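Local coordinates for maleylacetate reductase (Agrobacterium tumefaciens, PDB 3HL0), which probably reduces maleylacetate to 3-oxoadipate with NADH, as a member of the iron-containing alcohol dehydrogenase family, at residues A[97-109]-A[121-133]. Sequence-based numbering, arbitrary orientation.
With NAD (nicotinamide-adenine-dinucleotide), chain D.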
ATOM      1  N   GLY A  97       7.167  -6.893   6.753  1.00 10.88           N
ATOM      2  CA  GLY A  97       7.356  -8.149   6.055  1.00 10.58           C
ATOM      3  C   GLY A  97       7.957  -7.951   4.674  1.00 11.20           C
ATOM      4  O   GLY A  97       8.750  -8.762   4.256  1.00 10.99           O
ATOM      5  N   SER A  98       7.590  -6.889   3.958  1.00  9.93           N
ATOM      6  CA  SER A  98       8.206  -6.722   2.626  1.00 11.85           C
ATOM      7  C   SER A  98       9.702  -6.426   2.693  1.00 11.01           C
ATOM      8  O   SER A  98      10.483  -6.880   1.831  1.00 11.44           O
ATOM      9  CB  SER A  98       7.468  -5.648   1.819  1.00 11.38           C
ATOM     10  OG  SER A  98       6.111  -6.042   1.634  1.00 15.77           O
ATOM     11  N   THR A  99      10.142  -5.691   3.704  1.00  9.64           N
ATOM     12  CA  THR A  99      11.559  -5.377   3.854  1.00  9.34           C
ATOM     13  C   THR A  99      12.319  -6.601   4.389  1.00  8.83           C
ATOM     14  O   THR A  99      13.424  -6.924   3.897  1.00  9.22           O
ATOM     15  CB  THR A  99      11.725  -4.166   4.768  1.00 10.45           C
ATOM     16  OG1 THR A  99      10.948  -3.131   4.170  1.00 10.60           O
ATOM     17  CG2 THR A  99      13.206  -3.705   4.814  1.00 10.73           C
ATOM     18  N   THR A 100      11.727  -7.291   5.366  1.00  8.27           N
ATOM     19  CA  THR A 100      12.305  -8.547   5.837  1.00  8.23           C
ATOM     20  C   THR A 100      12.454  -9.521   4.696  1.00  8.68           C
ATOM     21  O   THR A 100      13.515 -10.195   4.591  1.00  8.82           O
ATOM     22  CB  THR A 100      11.435  -9.161   6.952  1.00  8.36           C
ATOM     23  OG1 THR A 100      11.301  -8.166   7.962  1.00 10.43           O
ATOM     24  CG2 THR A 100      12.126 -10.426   7.528  1.00  8.43           C
ATOM     25  N   GLY A 101      11.445  -9.585   3.809  1.00  8.38           N
ATOM     26  CA  GLY A 101      11.510 -10.504   2.656  1.00  9.37           C
ATOM     27  C   GLY A 101      12.676 -10.165   1.706  1.00  8.13           C
ATOM     28  O   GLY A 101      13.386 -11.050   1.247  1.00  9.34           O
ATOM     29  N   LEU A 102      12.925  -8.878   1.474  1.00  7.96           N
ATOM     30  CA  LEU A 102      14.080  -8.484   0.646  1.00  7.69           C
ATOM     31  C   LEU A 102      15.398  -8.950   1.285  1.00  8.17           C
ATOM     32  O   LEU A 102      16.267  -9.510   0.603  1.00  8.76           O
ATOM     33  CB  LEU A 102      14.066  -6.958   0.362  1.00  7.03           C
ATOM     34  CG  LEU A 102      15.312  -6.520  -0.440  1.00  7.86           C
ATOM     35  CD1 LEU A 102      15.387  -7.208  -1.830  1.00  8.67           C
ATOM     36  CD2 LEU A 102      15.356  -4.969  -0.574  1.00  9.06           C
ATOM     37  N   GLY A 103      15.543  -8.750   2.595  1.00  8.52           N
ATOM     38  CA  GLY A 103      16.768  -9.200   3.278  1.00  8.81           C
ATOM     39  C   GLY A 103      16.940 -10.704   3.192  1.00 10.03           C
ATOM     40  O   GLY A 103      18.069 -11.210   3.034  1.00 10.17           O
ATOM     41  N   LYS A 104      15.814 -11.423   3.291  1.00  9.10           N
ATOM     42  CA  LYS A 104      15.856 -12.874   3.179  1.00  8.43           C
ATOM     43  C   LYS A 104      16.271 -13.293   1.772  1.00  8.43           C
ATOM     44  O   LYS A 104      17.053 -14.246   1.609  1.00  8.78           O
ATOM     45  CB  LYS A 104      14.498 -13.483   3.529  1.00  8.72           C
ATOM     46  CG  LYS A 104      14.152 -13.513   5.018  1.00 10.22           C
ATOM     47  CD  LYS A 104      12.683 -13.900   5.215  1.00  9.34           C
ATOM     48  CE  LYS A 104      12.484 -14.447   6.640  1.00  9.58           C
ATOM     49  NZ  LYS A 104      11.064 -14.948   6.811  1.00  8.37           N
ATOM     50  N   ALA A 105      15.744 -12.613   0.756  1.00  7.54           N
ATOM     51  CA  ALA A 105      16.071 -12.956  -0.630  1.00  7.94           C
ATOM     52  C   ALA A 105      17.532 -12.660  -0.948  1.00  7.89           C
ATOM     53  O   ALA A 105      18.134 -13.372  -1.762  1.00  7.61           O
ATOM     54  CB  ALA A 105      15.146 -12.219  -1.612  1.00  8.68           C
ATOM     55  N   ILE A 106      18.084 -11.603  -0.348  1.00  7.81           N
ATOM     56  CA  ILE A 106      19.517 -11.286  -0.497  1.00  8.41           C
ATOM     57  C   ILE A 106      20.331 -12.370   0.224  1.00  9.39           C
ATOM     58  O   ILE A 106      21.283 -12.884  -0.328  1.00  9.45           O
ATOM     59  CB  ILE A 106      19.852  -9.872   0.073  1.00  8.56           C
ATOM     60  CG1 ILE A 106      19.194  -8.793  -0.777  1.00  9.15           C
ATOM     61  CG2 ILE A 106      21.376  -9.658   0.180  1.00  7.86           C
ATOM     62  CD1 ILE A 106      19.163  -7.408  -0.082  1.00  9.30           C
ATOM     63  N   ALA A 107      19.934 -12.748   1.439  1.00  9.93           N
ATOM     64  CA  ALA A 107      20.618 -13.827   2.164  1.00  9.85           C
ATOM     65  C   ALA A 107      20.619 -15.141   1.371  1.00 10.47           C
ATOM     66  O   ALA A 107      21.652 -15.851   1.346  1.00 10.68           O
ATOM     67  CB  ALA A 107      19.973 -14.034   3.548  1.00 10.91           C
ATOM     68  N   LEU A 108      19.509 -15.464   0.721  1.00 10.95           N
ATOM     69  CA  LEU A 108      19.450 -16.698  -0.098  1.00 12.21           C
ATOM     70  C   LEU A 108      20.554 -16.745  -1.158  1.00 12.45           C
ATOM     71  O   LEU A 108      21.092 -17.811  -1.467  1.00 12.80           O
ATOM     72  CB  LEU A 108      18.071 -16.861  -0.762  1.00 13.24           C
ATOM     73  CG  LEU A 108      17.816 -18.050  -1.687  1.00 15.20           C
ATOM     74  CD1 LEU A 108      17.846 -19.353  -0.886  1.00 17.87           C
ATOM     75  CD2 LEU A 108      16.456 -17.877  -2.314  1.00 18.14           C
ATOM     76  N   ARG A 109      20.905 -15.580  -1.687  1.00 12.08           N
ATOM     77  CA  ARG A 109      21.768 -15.487  -2.845  1.00 12.32           C
ATOM     78  C   ARG A 109      23.216 -15.212  -2.472  1.00 11.75           C
ATOM     79  O   ARG A 109      24.128 -15.443  -3.270  1.00 12.32           O
ATOM     80  CB  ARG A 109      21.241 -14.387  -3.771  1.00 11.68           C
ATOM     81  CG  ARG A 109      19.970 -14.829  -4.493  1.00 12.56           C
ATOM     82  CD  ARG A 109      19.187 -13.660  -5.026  1.00 14.68           C
ATOM     83  NE  ARG A 109      18.082 -14.112  -5.859  1.00 14.74           N
ATOM     84  CZ  ARG A 109      16.859 -14.416  -5.406  1.00 16.30           C
ATOM     85  NH1 ARG A 109      16.560 -14.342  -4.119  1.00 12.81           N
ATOM     86  NH2 ARG A 109      15.919 -14.813  -6.247  1.00 17.96           N
ATOM     87  N   TYR A 121       3.658  -6.112  12.527  1.00  7.91           N
ATOM     88  CA  TYR A 121       3.363  -7.301  13.310  1.00  7.81           C
ATOM     89  C   TYR A 121       3.385  -8.581  12.482  1.00  7.70           C
ATOM     90  O   TYR A 121       2.942  -9.626  12.923  1.00  8.82           O
ATOM     91  CB  TYR A 121       2.008  -7.127  14.016  1.00  7.13           C
ATOM     92  CG  TYR A 121       1.965  -5.843  14.874  1.00  7.05           C
ATOM     93  CD1 TYR A 121       3.044  -5.495  15.713  1.00  5.81           C
ATOM     94  CD2 TYR A 121       0.861  -4.975  14.810  1.00  6.29           C
ATOM     95  CE1 TYR A 121       3.016  -4.330  16.469  1.00  8.39           C
ATOM     96  CE2 TYR A 121       0.819  -3.801  15.549  1.00  7.05           C
ATOM     97  CZ  TYR A 121       1.906  -3.487  16.388  1.00  7.40           C
ATOM     98  OH  TYR A 121       1.830  -2.323  17.106  1.00  8.33           O
ATOM     99  N   ALA A 122       3.929  -8.501  11.282  1.00  8.37           N
ATOM    100  CA  ALA A 122       3.911  -9.654  10.340  1.00  9.44           C
ATOM    101  C   ALA A 122       4.639 -10.892  10.868  1.00  9.80           C
ATOM    102  O   ALA A 122       4.222 -12.022  10.578  1.00  8.99           O
ATOM    103  CB  ALA A 122       4.551  -9.228   8.967  1.00 11.20           C
ATOM    104  N   GLY A 123       5.755 -10.682  11.589  1.00  9.30           N
ATOM    105  CA  GLY A 123       6.432 -11.841  12.196  1.00  9.61           C
ATOM    106  C   GLY A 123       7.431 -12.583  11.318  1.00  9.67           C
ATOM    107  O   GLY A 123       8.006 -13.569  11.772  1.00  9.58           O
ATOM    108  N   SER A 124       7.632 -12.125  10.071  1.00  9.51           N
ATOM    109  CA  SER A 124       8.584 -12.803   9.123  1.00  9.62           C
ATOM    110  C   SER A 124       9.986 -12.912   9.698  1.00  9.47           C
ATOM    111  O   SER A 124      10.755 -13.839   9.337  1.00  9.49           O
ATOM    112  CB  SER A 124       8.666 -11.966   7.857  1.00 10.46           C
ATOM    113  OG  SER A 124       9.436 -12.631   6.849  1.00 12.38           O
ATOM    114  N   GLU A 125      10.344 -11.958  10.560  1.00  8.74           N
ATOM    115  CA  GLU A 125      11.692 -11.892  11.162  1.00  9.24           C
ATOM    116  C   GLU A 125      12.141 -13.168  11.906  1.00  9.57           C
ATOM    117  O   GLU A 125      13.364 -13.364  12.117  1.00  9.83           O
ATOM    118  CB  GLU A 125      11.831 -10.679  12.063  1.00  9.30           C
ATOM    119  CG  GLU A 125      10.870 -10.734  13.252  1.00  8.38           C
ATOM    120  CD  GLU A 125       9.484 -10.105  12.995  1.00 10.43           C
ATOM    121  OE1 GLU A 125       9.079  -9.866  11.834  1.00 10.87           O
ATOM    122  OE2 GLU A 125       8.790  -9.858  14.004  1.00  9.10           O
ATOM    123  N   VAL A 126      11.173 -13.998  12.326  1.00  9.52           N
ATOM    124  CA  VAL A 126      11.505 -15.259  13.017  1.00  8.90           C
ATOM    125  C   VAL A 126      10.944 -16.486  12.307  1.00  9.59           C
ATOM    126  O   VAL A 126      10.672 -17.536  12.925  1.00 11.04           O
ATOM    127  CB  VAL A 126      11.073 -15.263  14.521  1.00  9.80           C
ATOM    128  CG1 VAL A 126      11.999 -14.337  15.361  1.00 10.24           C
ATOM    129  CG2 VAL A 126       9.603 -14.859  14.635  1.00  9.06           C
ATOM    130  N   THR A 127      10.829 -16.384  10.984  1.00  9.52           N
ATOM    131  CA  THR A 127      10.464 -17.560  10.209  1.00  9.46           C
ATOM    132  C   THR A 127      11.499 -17.857   9.128  1.00  9.11           C
ATOM    133  O   THR A 127      12.211 -16.952   8.657  1.00  9.47           O
ATOM    134  CB  THR A 127       9.080 -17.438   9.480  1.00  9.61           C
ATOM    135  OG1 THR A 127       9.272 -16.781   8.216  1.00 12.47           O
ATOM    136  CG2 THR A 127       8.041 -16.757  10.325  1.00  9.09           C
ATOM    137  N   PRO A 128      11.592 -19.126   8.704  1.00 10.46           N
ATOM    138  CA  PRO A 128      12.529 -19.472   7.641  1.00 11.10           C
ATOM    139  C   PRO A 128      11.853 -19.443   6.250  1.00 11.82           C
ATOM    140  O   PRO A 128      12.378 -20.036   5.300  1.00 11.95           O
ATOM    141  CB  PRO A 128      12.957 -20.896   8.017  1.00 11.41           C
ATOM    142  CG  PRO A 128      11.673 -21.490   8.551  1.00 10.83           C
ATOM    143  CD  PRO A 128      11.031 -20.333   9.347  1.00 10.50           C
ATOM    144  N   ILE A 129      10.713 -18.742   6.144  1.00 11.45           N
ATOM    145  CA  ILE A 129       9.901 -18.773   4.918  1.00 12.18           C
ATOM    146  C   ILE A 129      10.162 -17.538   4.055  1.00 12.44           C
ATOM    147  O   ILE A 129      10.270 -16.421   4.586  1.00 12.47           O
ATOM    148  CB  ILE A 129       8.403 -18.813   5.308  1.00 13.60           C
ATOM    149  CG1 ILE A 129       8.126 -19.980   6.276  1.00 15.13           C
ATOM    150  CG2 ILE A 129       7.526 -18.930   4.091  1.00 12.88           C
ATOM    151  CD1 ILE A 129       6.762 -19.803   7.054  1.00 16.33           C
ATOM    152  N   LEU A 130      10.278 -17.727   2.732  1.00 12.12           N
ATOM    153  CA  LEU A 130      10.458 -16.590   1.825  1.00 12.32           C
ATOM    154  C   LEU A 130       9.510 -16.717   0.617  1.00 11.86           C
ATOM    155  O   LEU A 130       9.518 -17.746  -0.045  1.00 13.44           O
ATOM    156  CB  LEU A 130      11.924 -16.529   1.340  1.00 11.26           C
ATOM    157  CG  LEU A 130      12.188 -15.552   0.192  1.00 11.42           C
ATOM    158  CD1 LEU A 130      11.928 -14.080   0.585  1.00 12.39           C
ATOM    159  CD2 LEU A 130      13.630 -15.752  -0.340  1.00 10.52           C
ATOM    160  N   GLY A 131       8.695 -15.687   0.384  1.00 12.98           N
ATOM    161  CA  GLY A 131       7.850 -15.565  -0.818  1.00 12.77           C
ATOM    162  C   GLY A 131       8.484 -14.572  -1.784  1.00 13.44           C
ATOM    163  O   GLY A 131       9.023 -13.544  -1.364  1.00 13.27           O
ATOM    164  N   GLN A 132       8.464 -14.911  -3.084  1.00 12.91           N
ATOM    165  CA  GLN A 132       9.028 -14.038  -4.104  1.00 14.23           C
ATOM    166  C   GLN A 132       8.080 -13.998  -5.297  1.00 15.31           C
ATOM    167  O   GLN A 132       7.200 -14.841  -5.411  1.00 18.85           O
ATOM    168  CB  GLN A 132      10.415 -14.527  -4.545  1.00 13.83           C
ATOM    169  CG  GLN A 132      11.402 -14.686  -3.384  1.00 14.36           C
ATOM    170  CD  GLN A 132      12.734 -15.210  -3.827  1.00 11.87           C
ATOM    171  OE1 GLN A 132      13.617 -14.453  -4.254  1.00 12.77           O
ATOM    172  NE2 GLN A 132      12.907 -16.519  -3.731  1.00 12.71           N
ATOM    173  N   THR A 133       8.235 -13.000  -6.149  1.00 15.06           N
ATOM    174  CA  THR A 133       7.458 -12.941  -7.384  1.00 14.14           C
ATOM    175  C   THR A 133       8.452 -13.080  -8.506  1.00 14.15           C
ATOM    176  O   THR A 133       9.418 -12.339  -8.576  1.00 13.88           O
ATOM    177  CB  THR A 133       6.673 -11.625  -7.496  1.00 14.50           C
ATOM    178  OG1 THR A 133       5.807 -11.526  -6.364  1.00 15.90           O
ATOM    179  CG2 THR A 133       5.797 -11.607  -8.769  1.00 13.61           C
TER
HETATM  180  PA  NAD D 402       4.692  -4.292   4.390  1.00 18.28           P
HETATM  181  O1A NAD D 402       6.052  -4.711   4.828  1.00 16.69           O
HETATM  182  O2A NAD D 402       4.284  -4.592   2.998  1.00 20.49           O
HETATM  183  O5B NAD D 402       4.473  -2.772   4.820  1.00 19.35           O
HETATM  184  C5B NAD D 402       3.364  -2.056   4.266  1.00 21.86           C
HETATM  185  C4B NAD D 402       3.736  -0.581   4.252  1.00 20.35           C
HETATM  186  O4B NAD D 402       3.809  -0.110   5.597  1.00 22.16           O
HETATM  187  C3B NAD D 402       5.104  -0.336   3.588  1.00 21.82           C
HETATM  188  O3B NAD D 402       5.075   0.801   2.707  1.00 26.20           O
HETATM  189  C2B NAD D 402       5.988  -0.079   4.787  1.00 21.87           C
HETATM  190  O2B NAD D 402       7.097   0.747   4.497  1.00 19.52           O
HETATM  191  C1B NAD D 402       5.030   0.592   5.783  1.00 18.62           C
HETATM  192  N9A NAD D 402       5.459   0.452   7.195  1.00 18.30           N
HETATM  193  C8A NAD D 402       5.811  -0.714   7.848  1.00 19.30           C
HETATM  194  N7A NAD D 402       6.130  -0.418   9.129  1.00 17.61           N
HETATM  195  C5A NAD D 402       6.007   0.933   9.318  1.00 18.67           C
HETATM  196  C6A NAD D 402       6.219   1.755  10.424  1.00 20.87           C
HETATM  197  N6A NAD D 402       6.344   1.299  11.697  1.00 17.06           N
HETATM  198  N1A NAD D 402       6.000   3.120  10.232  1.00 19.59           N
HETATM  199  C2A NAD D 402       5.570   3.615   9.021  1.00 21.13           C
HETATM  200  N3A NAD D 402       5.350   2.809   7.934  1.00 20.06           N
HETATM  201  C4A NAD D 402       5.574   1.472   8.096  1.00 18.54           C
HETATM  202  O3  NAD D 402       3.539  -5.033   5.281  1.00 15.23           O
HETATM  203  PN  NAD D 402       3.591  -6.397   6.159  1.00 15.51           P
HETATM  204  O1N NAD D 402       2.157  -6.757   6.365  1.00 15.41           O
HETATM  205  O2N NAD D 402       4.454  -6.102   7.301  1.00 14.13           O
HETATM  206  O5D NAD D 402       4.260  -7.504   5.219  1.00 15.61           O
HETATM  207  C5D NAD D 402       3.538  -8.150   4.174  1.00 18.01           C
HETATM  208  C4D NAD D 402       4.551  -8.968   3.371  1.00 18.92           C
HETATM  209  O4D NAD D 402       5.241  -9.823   4.270  1.00 17.82           O
HETATM  210  C3D NAD D 402       3.825  -9.873   2.385  1.00 19.47           C
HETATM  211  O3D NAD D 402       4.666 -10.020   1.230  1.00 19.40           O
HETATM  212  C2D NAD D 402       3.716 -11.175   3.143  1.00 20.29           C
HETATM  213  O2D NAD D 402       3.552 -12.330   2.320  1.00 20.37           O
HETATM  214  C1D NAD D 402       5.030 -11.181   3.902  1.00 18.47           C
HETATM  215  N1N NAD D 402       5.015 -12.017   5.095  1.00 19.70           N
HETATM  216  C2N NAD D 402       5.911 -13.041   5.132  1.00 18.89           C
HETATM  217  C3N NAD D 402       5.938 -13.864   6.239  1.00 19.64           C
HETATM  218  C7N NAD D 402       6.971 -14.913   6.186  1.00 20.23           C
HETATM  219  O7N NAD D 402       7.055 -15.657   7.301  1.00 17.11           O
HETATM  220  N7N NAD D 402       7.751 -15.097   5.092  1.00 18.78           N
HETATM  221  C4N NAD D 402       5.088 -13.655   7.380  1.00 19.06           C
HETATM  222  C5N NAD D 402       4.173 -12.602   7.316  1.00 19.02           C
HETATM  223  C6N NAD D 402       4.144 -11.795   6.164  1.00 18.67           C
HETATM  224  O   HOH W   1       9.009 -11.558   4.615  1.00 18.23           O
HETATM  225  O   HOH W   2       9.014  -8.641   9.340  1.00 15.50           O
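Lys104 reaches from helix 97-109 into the loop 124-129 and illustrates how one buried ammonium can organise a cofactor-binding loop. Its CB rests 4.0 Å from Leu130 CD1. Beyond CG the chain runs extended, so CD passes Ile129 O at 3.5 Å and CE comes within 3.2 Å of Thr127 O and lies close to Ser124 O, both on one side of it. At the tip, NZ donates to Ser124 O and Ser124 OG, to Ile129 O at 2.8 Å with little tilt from the carbonyl plane, and to Thr127 O from above its plane (56°); Thr127 OG1 is a weaker partner. With three N-H groups for five oxygens, some must be shared, consistent with the loop being drawn in around one charge. Thr127 OG1 also accepts from Ile129 N, an ST turn, and donates to NAD O7N, while Ile129 O receives the amide N7N. Leu130 CD2 packs on Ala105, and Arg109 NH1 and NH2 both grip Gln132 OE1, the guanidinium and amide planes 84° apart. Gly97 N meets NAD O2N at 2.9 Å and Ser98 N binds O1A. Together the glycine-rich helix start holding the diphosphate and the loop that binds the carboxamide form part of the NAD site of the iron-containing alcohol dehydrogenase fold.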